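Local coordinates for protein TRAP dicarboxylate transporter, DctP subunit (Anaerococcus prevoti, PDB 4N91) that binds D-glucuronate, in both its alpha and beta forms, and as a TRAP-family solute binding protein probably hands it to a membrane transporter, at residues S170-R175 with I209-E214; G152-Y157 with A213-M218. All blocks are in the same frame, centred on the assembly; numbering follows the deposited sequence. Where two conformers were deposited one is given.

In the fold
Both contacts use strand 212-215, and they share Ala213 and Glu214. Contact 1 lays one side of it against strand 173-176. Contact 2 pairs it with strand 154-158 in a mixed sheet, where 212-215 is an edge strand. Contact 1 is buried toward the sugar but has an exposed end at Gly171, Lys173 and Ile209, where water bridges occur. Contact 2 lies nearer the centre of the chain and is largely buried. Contact 1 relies on backbone bonds and one aspartate, contact 2 on regular antiparallel pairing and a buried salt bridge. The two meet at the glucuronate, where Arg175 and Arg154 gather round the same carboxylate.

Contact 1 of 2, residues S170-R175 with I209-E214; sequences SGLKIR and IIDGAE. With BDP (beta-D-glucopyranuronic acid), chain C.
Asp211 holds its CG anti to its own carbonyl carbon (chi1 -61°), which carries the carboxylate across to the backbone of Lys173. Asp211 OD2 accepts from Lys173 N at 2.8 Å, using its anti lone pair, and the bond is nearly straight. In return, Asp211 N donates to Lys173 O at 2.8 Å. One aspartate thus grips both the N and the O of Lys173. Leu172 CD2 packs 4.0 Å from Asp211 CB, and a water ties Asp211 OD2 to Gly171 O. Replacing Asp211 with alanine would probably leave Lys173 N without its acceptor and break this water link to the turn at Gly171. A second water joins Lys173 NZ to Ile209 O.

Further along, Arg175 N donates to Gly212 O at 3.0 Å, and Ile174 CD1 lies 3.9 Å from Gly212 CA. Gly212 N is buried here and has no partner in the model. With CG anti to its backbone N (chi1 179°) and a bend at chi2 (-92°), Arg175 rests CB on Ile210 CD1 at 3.7 Å and reaches the sugar with its guanidinium. Arg175 NH1 donates to glucuronate O6B at 2.7 Å and NH2 to O6A at 2.9 Å. The carboxylate carbon lies in the guanidinium plane, at its edge. Arg175 NH2 also donates to Met196 O, which helps fix the group's rotation. This end-on pairing of an arginine with the ligand's carboxylate is the characteristic recognition element of TRAP solute binding proteins.

Contact 2 of 2, residues G152-Y157 with A213-M218; sequences GSRSFY and AENNEM. With BDP (beta-D-glucopyranuronic acid), chain C.
Arg154, Tyr157 and Asn215 bury the most surface here. Arg154 meets Glu214 side-on in a salt bridge: NE donates to Glu214 OE2 at 2.9 Å, and NH2 to Glu214 OE1 at 2.9 Å. Both bonds lie near the guanidinium plane but come from above the carboxylate plane. His237 also bonds Glu214 OE2. Held in this way, Arg154 turns its other edge to the sugar. Its NH2 donates to glucuronate O6B at 3.0 Å, and NH1 to the ring oxygen O5 at 3.2 Å.

Asn215 CA covers one face of that guanidinium. Asn215 ND2 donates to the same O5 at 3.1 Å. Its OD1 takes Asn216 N on a lone pair at 2.8 Å, which steadies the amide.

Tyr157 CG sits between its backbone N and carbonyl carbon (chi1 48°), which folds the ring back over the neighbouring strand. Ala213 O lies over one ring face, and Asn215 CB is at the edge. Tyr157 OH bonds His225 and a water; the same water accepts from Asn215 ND2.

The backbones form hydrogen-bonded pairs at Ser155-Asn215 and Tyr157-Ala213, with non-hydrogen-bonded Phe156-Glu214 between them. This antiparallel strand pair forms one wall of the glucuronate pocket in a periplasmic binding protein fold.

Contact 1 of 2, residues S170-R175 with I209-E214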
loop_
_atom_site.group_PDB
_atom_site.type_symbol
_atom_site.label_atom_id
_atom_site.label_comp_id
_atom_site.label_asym_id
_atom_site.label_seq_id
_atom_site.Cartn_x
_atom_site.Cartn_y
_atom_site.Cartn_z
ATOM N N SER A 170 -12.530 -21.096 0.261
ATOM C CA SER A 170 -13.776 -21.375 0.955
ATOM C C SER A 170 -13.534 -21.977 2.339
ATOM O O SER A 170 -12.785 -22.940 2.490
ATOM C CB SER A 170 -14.629 -22.337 0.121
ATOM O OG SER A 170 -15.785 -22.720 0.838
ATOM N N GLY A 171 -14.158 -21.394 3.351
ATOM C CA GLY A 171 -13.992 -21.873 4.713
ATOM C C GLY A 171 -12.691 -21.438 5.378
ATOM O O GLY A 171 -12.382 -21.867 6.501
ATOM N N LEU A 172 -11.903 -20.620 4.684
ATOM C CA LEU A 172 -10.697 -20.045 5.297
ATOM C C LEU A 172 -10.995 -18.641 5.810
ATOM O O LEU A 172 -11.895 -17.941 5.309
ATOM C CB LEU A 172 -9.542 -19.948 4.299
ATOM C CG LEU A 172 -9.056 -21.248 3.644
ATOM C CD1 LEU A 172 -7.810 -20.967 2.821
ATOM C CD2 LEU A 172 -8.808 -22.313 4.680
ATOM N N LYS A 173 -10.217 -18.220 6.796
ATOM C CA LYS A 173 -10.244 -16.859 7.298
ATOM C C LYS A 173 -8.943 -16.217 6.836
ATOM O O LYS A 173 -7.850 -16.671 7.210
ATOM C CB LYS A 173 -10.254 -16.859 8.829
ATOM C CG LYS A 173 -11.515 -17.471 9.431
ATOM C CD LYS A 173 -11.501 -17.327 10.941
ATOM C CE LYS A 173 -12.616 -18.123 11.600
ATOM N NZ LYS A 173 -12.720 -17.777 13.054
ATOM N N ILE A 174 -9.058 -15.189 5.999
ATOM C CA ILE A 174 -7.897 -14.568 5.384
ATOM C C ILE A 174 -7.784 -13.156 5.900
ATOM O O ILE A 174 -8.754 -12.403 5.839
ATOM C CB ILE A 174 -8.039 -14.525 3.852
ATOM C CG1 ILE A 174 -8.171 -15.950 3.305
ATOM C CG2 ILE A 174 -6.897 -13.765 3.228
ATOM C CD1 ILE A 174 -6.953 -16.842 3.533
ATOM N N ARG A 175 -6.613 -12.783 6.402
ATOM C CA ARG A 175 -6.414 -11.411 6.877
ATOM C C ARG A 175 -6.393 -10.454 5.693
ATOM O O ARG A 175 -5.802 -10.753 4.632
ATOM C CB ARG A 175 -5.118 -11.275 7.679
ATOM C CG ARG A 175 -4.852 -9.869 8.172
ATOM C CD ARG A 175 -4.005 -9.036 7.204
ATOM N NE ARG A 175 -3.816 -7.673 7.657
ATOM C CZ ARG A 175 -3.049 -6.792 7.029
ATOM N NH1 ARG A 175 -2.410 -7.159 5.923
ATOM N NH2 ARG A 175 -2.921 -5.561 7.502
ATOM N N ILE A 209 -5.405 -18.172 14.320
ATOM C CA ILE A 209 -6.572 -17.297 14.286
ATOM C C ILE A 209 -6.993 -16.982 12.848
ATOM O O ILE A 209 -8.172 -16.794 12.563
ATOM C CB ILE A 209 -6.239 -16.021 15.076
ATOM C CG1 ILE A 209 -6.436 -16.313 16.563
ATOM C CG2 ILE A 209 -7.052 -14.859 14.639
ATOM C CD1 ILE A 209 -5.857 -15.230 17.442
ATOM N N ILE A 210 -6.012 -16.943 11.951
ATOM C CA ILE A 210 -6.260 -16.819 10.515
ATOM C C ILE A 210 -5.533 -17.953 9.799
ATOM O O ILE A 210 -4.557 -18.484 10.318
ATOM C CB ILE A 210 -5.780 -15.469 9.949
ATOM C CG1 ILE A 210 -4.369 -15.156 10.422
ATOM C CG2 ILE A 210 -6.761 -14.382 10.345
ATOM C CD1 ILE A 210 -3.778 -13.900 9.834
ATOM N N ASP A 211 -6.014 -18.272 8.603
ATOM C CA ASP A 211 -5.488 -19.335 7.769
ATOM C C ASP A 211 -4.494 -18.863 6.715
ATOM O O ASP A 211 -3.832 -19.676 6.069
ATOM C CB ASP A 211 -6.660 -20.030 7.084
ATOM C CG ASP A 211 -7.613 -20.655 8.091
ATOM O OD1 ASP A 211 -7.154 -21.529 8.873
ATOM O OD2 ASP A 211 -8.786 -20.252 8.114
ATOM N N GLY A 212 -4.390 -17.552 6.549
ATOM C CA GLY A 212 -3.596 -16.981 5.491
ATOM C C GLY A 212 -3.817 -15.490 5.417
ATOM O O GLY A 212 -4.505 -14.893 6.247
ATOM N N ALA A 213 -3.207 -14.879 4.417
ATOM C CA ALA A 213 -3.267 -13.444 4.248
ATOM C C ALA A 213 -2.979 -13.165 2.773
ATOM O O ALA A 213 -2.968 -14.087 1.936
ATOM C CB ALA A 213 -2.263 -12.738 5.172
ATOM N N GLU A 214 -2.778 -11.902 2.432
ATOM C CA GLU A 214 -2.447 -11.572 1.049
ATOM C C GLU A 214 -1.607 -10.334 1.007
ATOM O O GLU A 214 -1.881 -9.374 1.696
ATOM C CB GLU A 214 -3.701 -11.413 0.181
ATOM C CG GLU A 214 -4.842 -10.599 0.791
ATOM C CD GLU A 214 -4.688 -9.090 0.689
ATOM O OE1 GLU A 214 -4.810 -8.410 1.745
ATOM O OE2 GLU A 214 -4.487 -8.555 -0.435
HETATM C C1 BDP C . 2.233 -3.702 2.690
HETATM C C2 BDP C . 2.076 -2.257 2.561
HETATM C C3 BDP C . 1.784 -1.643 3.899
HETATM C C4 BDP C . 0.595 -2.193 4.474
HETATM C C5 BDP C . 0.724 -3.664 4.550
HETATM C C6 BDP C . -0.592 -4.338 5.019
HETATM O O2 BDP C . 3.463 -1.827 2.264
HETATM O O3 BDP C . 1.666 -0.189 3.766
HETATM O O4 BDP C . 0.272 -1.682 5.664
HETATM O O5 BDP C . 1.020 -4.232 3.226
HETATM O O6A BDP C . -1.037 -3.932 6.114
HETATM O O1 BDP C . 2.229 -4.242 1.344
HETATM O O6B BDP C . -0.991 -5.365 4.425
HETATM O O HOH W 1 -11.008 -21.320 9.001
HETATM O O HOH W 2 -9.954 -18.542 13.852
HETATM O O HOH W 3 -3.368 -9.525 4.041
HETATM O O HOH W 4 -0.386 -9.477 4.800
#

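Contact 2 of 2, residues G152-Y157 with A213-M218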
loop_
_atom_site.group_PDB
_atom_site.type_symbol
_atom_site.label_atom_id
_atom_site.label_comp_id
_atom_site.label_asym_id
_atom_site.label_seq_id
_atom_site.Cartn_x
_atom_site.Cartn_y
_atom_site.Cartn_z
ATOM N N GLY A 152 4.406 -3.307 -4.861
ATOM C CA GLY A 152 4.243 -4.485 -5.704
ATOM C C GLY A 152 2.797 -4.886 -5.890
ATOM O O GLY A 152 1.915 -4.035 -5.906
ATOM N N SER A 153 2.548 -6.187 -6.038
ATOM C CA SER A 153 1.200 -6.705 -6.173
ATOM C C SER A 153 0.886 -7.628 -4.994
ATOM O O SER A 153 1.797 -8.176 -4.376
ATOM C CB SER A 153 1.022 -7.485 -7.488
ATOM O OG SER A 153 1.809 -8.659 -7.483
ATOM N N ARG A 154 -0.400 -7.760 -4.685
ATOM C CA ARG A 154 -0.846 -8.574 -3.572
ATOM C C ARG A 154 -1.409 -9.891 -4.071
ATOM O O ARG A 154 -2.226 -9.926 -4.994
ATOM C CB ARG A 154 -1.895 -7.828 -2.750
ATOM C CG ARG A 154 -1.345 -6.520 -2.195
ATOM C CD ARG A 154 -2.331 -5.749 -1.439
ATOM N NE ARG A 154 -2.701 -6.316 -0.138
ATOM C CZ ARG A 154 -2.156 -5.967 1.020
ATOM N NH1 ARG A 154 -1.158 -5.086 1.066
ATOM N NH2 ARG A 154 -2.616 -6.508 2.141
ATOM N N SER A 155 -0.946 -10.973 -3.467
ATOM C CA SER A 155 -1.384 -12.316 -3.776
ATOM C C SER A 155 -1.617 -13.097 -2.487
ATOM O O SER A 155 -1.002 -12.783 -1.471
ATOM C CB SER A 155 -0.289 -13.039 -4.541
ATOM O OG SER A 155 -0.187 -12.558 -5.869
ATOM N N PHE A 156 -2.410 -14.173 -2.568
ATOM C CA PHE A 156 -2.724 -15.000 -1.400
ATOM C C PHE A 156 -1.572 -15.889 -0.960
ATOM O O PHE A 156 -0.878 -16.501 -1.782
ATOM C CB PHE A 156 -3.959 -15.857 -1.697
ATOM C CG PHE A 156 -5.212 -15.047 -1.834
ATOM C CD1 PHE A 156 -5.737 -14.403 -0.745
ATOM C CD2 PHE A 156 -5.856 -14.912 -3.065
ATOM C CE1 PHE A 156 -6.873 -13.614 -0.869
ATOM C CE2 PHE A 156 -6.980 -14.145 -3.182
ATOM C CZ PHE A 156 -7.488 -13.488 -2.094
ATOM N N TYR A 157 -1.405 -16.009 0.346
ATOM C CA TYR A 157 -0.534 -17.044 0.897
ATOM C C TYR A 157 -1.232 -17.671 2.093
ATOM O O TYR A 157 -1.978 -17.026 2.830
ATOM C CB TYR A 157 0.851 -16.517 1.275
ATOM C CG TYR A 157 0.916 -15.237 2.105
ATOM C CD1 TYR A 157 0.925 -13.992 1.492
ATOM C CD2 TYR A 157 0.997 -15.279 3.495
ATOM C CE1 TYR A 157 1.030 -12.824 2.233
ATOM C CE2 TYR A 157 1.082 -14.128 4.243
ATOM C CZ TYR A 157 1.110 -12.897 3.606
ATOM O OH TYR A 157 1.224 -11.730 4.332
ATOM N N ALA A 213 -3.207 -14.879 4.417
ATOM C CA ALA A 213 -3.267 -13.444 4.248
ATOM C C ALA A 213 -2.979 -13.165 2.773
ATOM O O ALA A 213 -2.968 -14.087 1.936
ATOM C CB ALA A 213 -2.263 -12.738 5.172
ATOM N N GLU A 214 -2.778 -11.902 2.432
ATOM C CA GLU A 214 -2.447 -11.572 1.049
ATOM C C GLU A 214 -1.607 -10.334 1.007
ATOM O O GLU A 214 -1.881 -9.374 1.696
ATOM C CB GLU A 214 -3.701 -11.413 0.181
ATOM C CG GLU A 214 -4.842 -10.599 0.791
ATOM C CD GLU A 214 -4.688 -9.090 0.689
ATOM O OE1 GLU A 214 -4.810 -8.410 1.745
ATOM O OE2 GLU A 214 -4.487 -8.555 -0.435
ATOM N N ASN A 215 -0.544 -10.382 0.212
ATOM C CA ASN A 215 0.385 -9.285 0.186
ATOM C C ASN A 215 1.444 -9.528 -0.863
ATOM O O ASN A 215 1.440 -10.545 -1.546
ATOM C CB ASN A 215 1.074 -9.136 1.550
ATOM C CG ASN A 215 1.254 -7.692 1.927
ATOM O OD1 ASN A 215 1.774 -6.897 1.139
ATOM N ND2 ASN A 215 0.779 -7.325 3.120
ATOM N N ASN A 216 2.373 -8.591 -0.948
ATOM C CA ASN A 216 3.569 -8.794 -1.724
ATOM C C ASN A 216 4.543 -9.740 -1.013
ATOM O O ASN A 216 4.313 -10.173 0.117
ATOM C CB ASN A 216 4.227 -7.458 -2.051
ATOM C CG ASN A 216 4.660 -6.689 -0.815
ATOM O OD1 ASN A 216 5.330 -7.234 0.094
ATOM N ND2 ASN A 216 4.241 -5.429 -0.738
ATOM N N GLU A 217 5.646 -10.052 -1.674
ATOM C CA GLU A 217 6.590 -11.035 -1.169
ATOM C C GLU A 217 7.380 -10.601 0.063
ATOM O O GLU A 217 7.869 -11.448 0.797
ATOM C CB GLU A 217 7.550 -11.446 -2.269
ATOM C CG GLU A 217 6.851 -11.989 -3.511
ATOM C CD GLU A 217 6.565 -10.947 -4.592
ATOM O OE1 GLU A 217 6.283 -9.765 -4.286
ATOM O OE2 GLU A 217 6.634 -11.340 -5.791
HETATM N N MSE A 218 7.486 -9.296 0.285
HETATM C CA MSE A 218 8.259 -8.780 1.405
HETATM C C MSE A 218 7.626 -9.146 2.745
HETATM O O MSE A 218 8.309 -9.245 3.761
HETATM C CB MSE A 218 8.460 -7.269 1.266
HETATM C CG MSE A 218 9.592 -6.888 0.349
HETATM SE SE MSE A 218 11.221 -7.183 1.301
HETATM C CE MSE A 218 11.602 -5.501 2.201
HETATM C C1 BDP C . 2.233 -3.702 2.690
HETATM C C2 BDP C . 2.076 -2.257 2.561
HETATM C C3 BDP C . 1.784 -1.643 3.899
HETATM C C4 BDP C . 0.595 -2.193 4.474
HETATM C C5 BDP C . 0.724 -3.664 4.550
HETATM C C6 BDP C . -0.592 -4.338 5.019
HETATM O O2 BDP C . 3.463 -1.827 2.264
HETATM O O3 BDP C . 1.666 -0.189 3.766
HETATM O O4 BDP C . 0.272 -1.682 5.664
HETATM O O5 BDP C . 1.020 -4.232 3.226
HETATM O O6A BDP C . -1.037 -3.932 6.114
HETATM O O1 BDP C . 2.229 -4.242 1.344
HETATM O O6B BDP C . -0.991 -5.365 4.425
HETATM O O HOH W 5 5.233 -7.792 -5.924
HETATM O O HOH W 4 -0.386 -9.477 4.800
#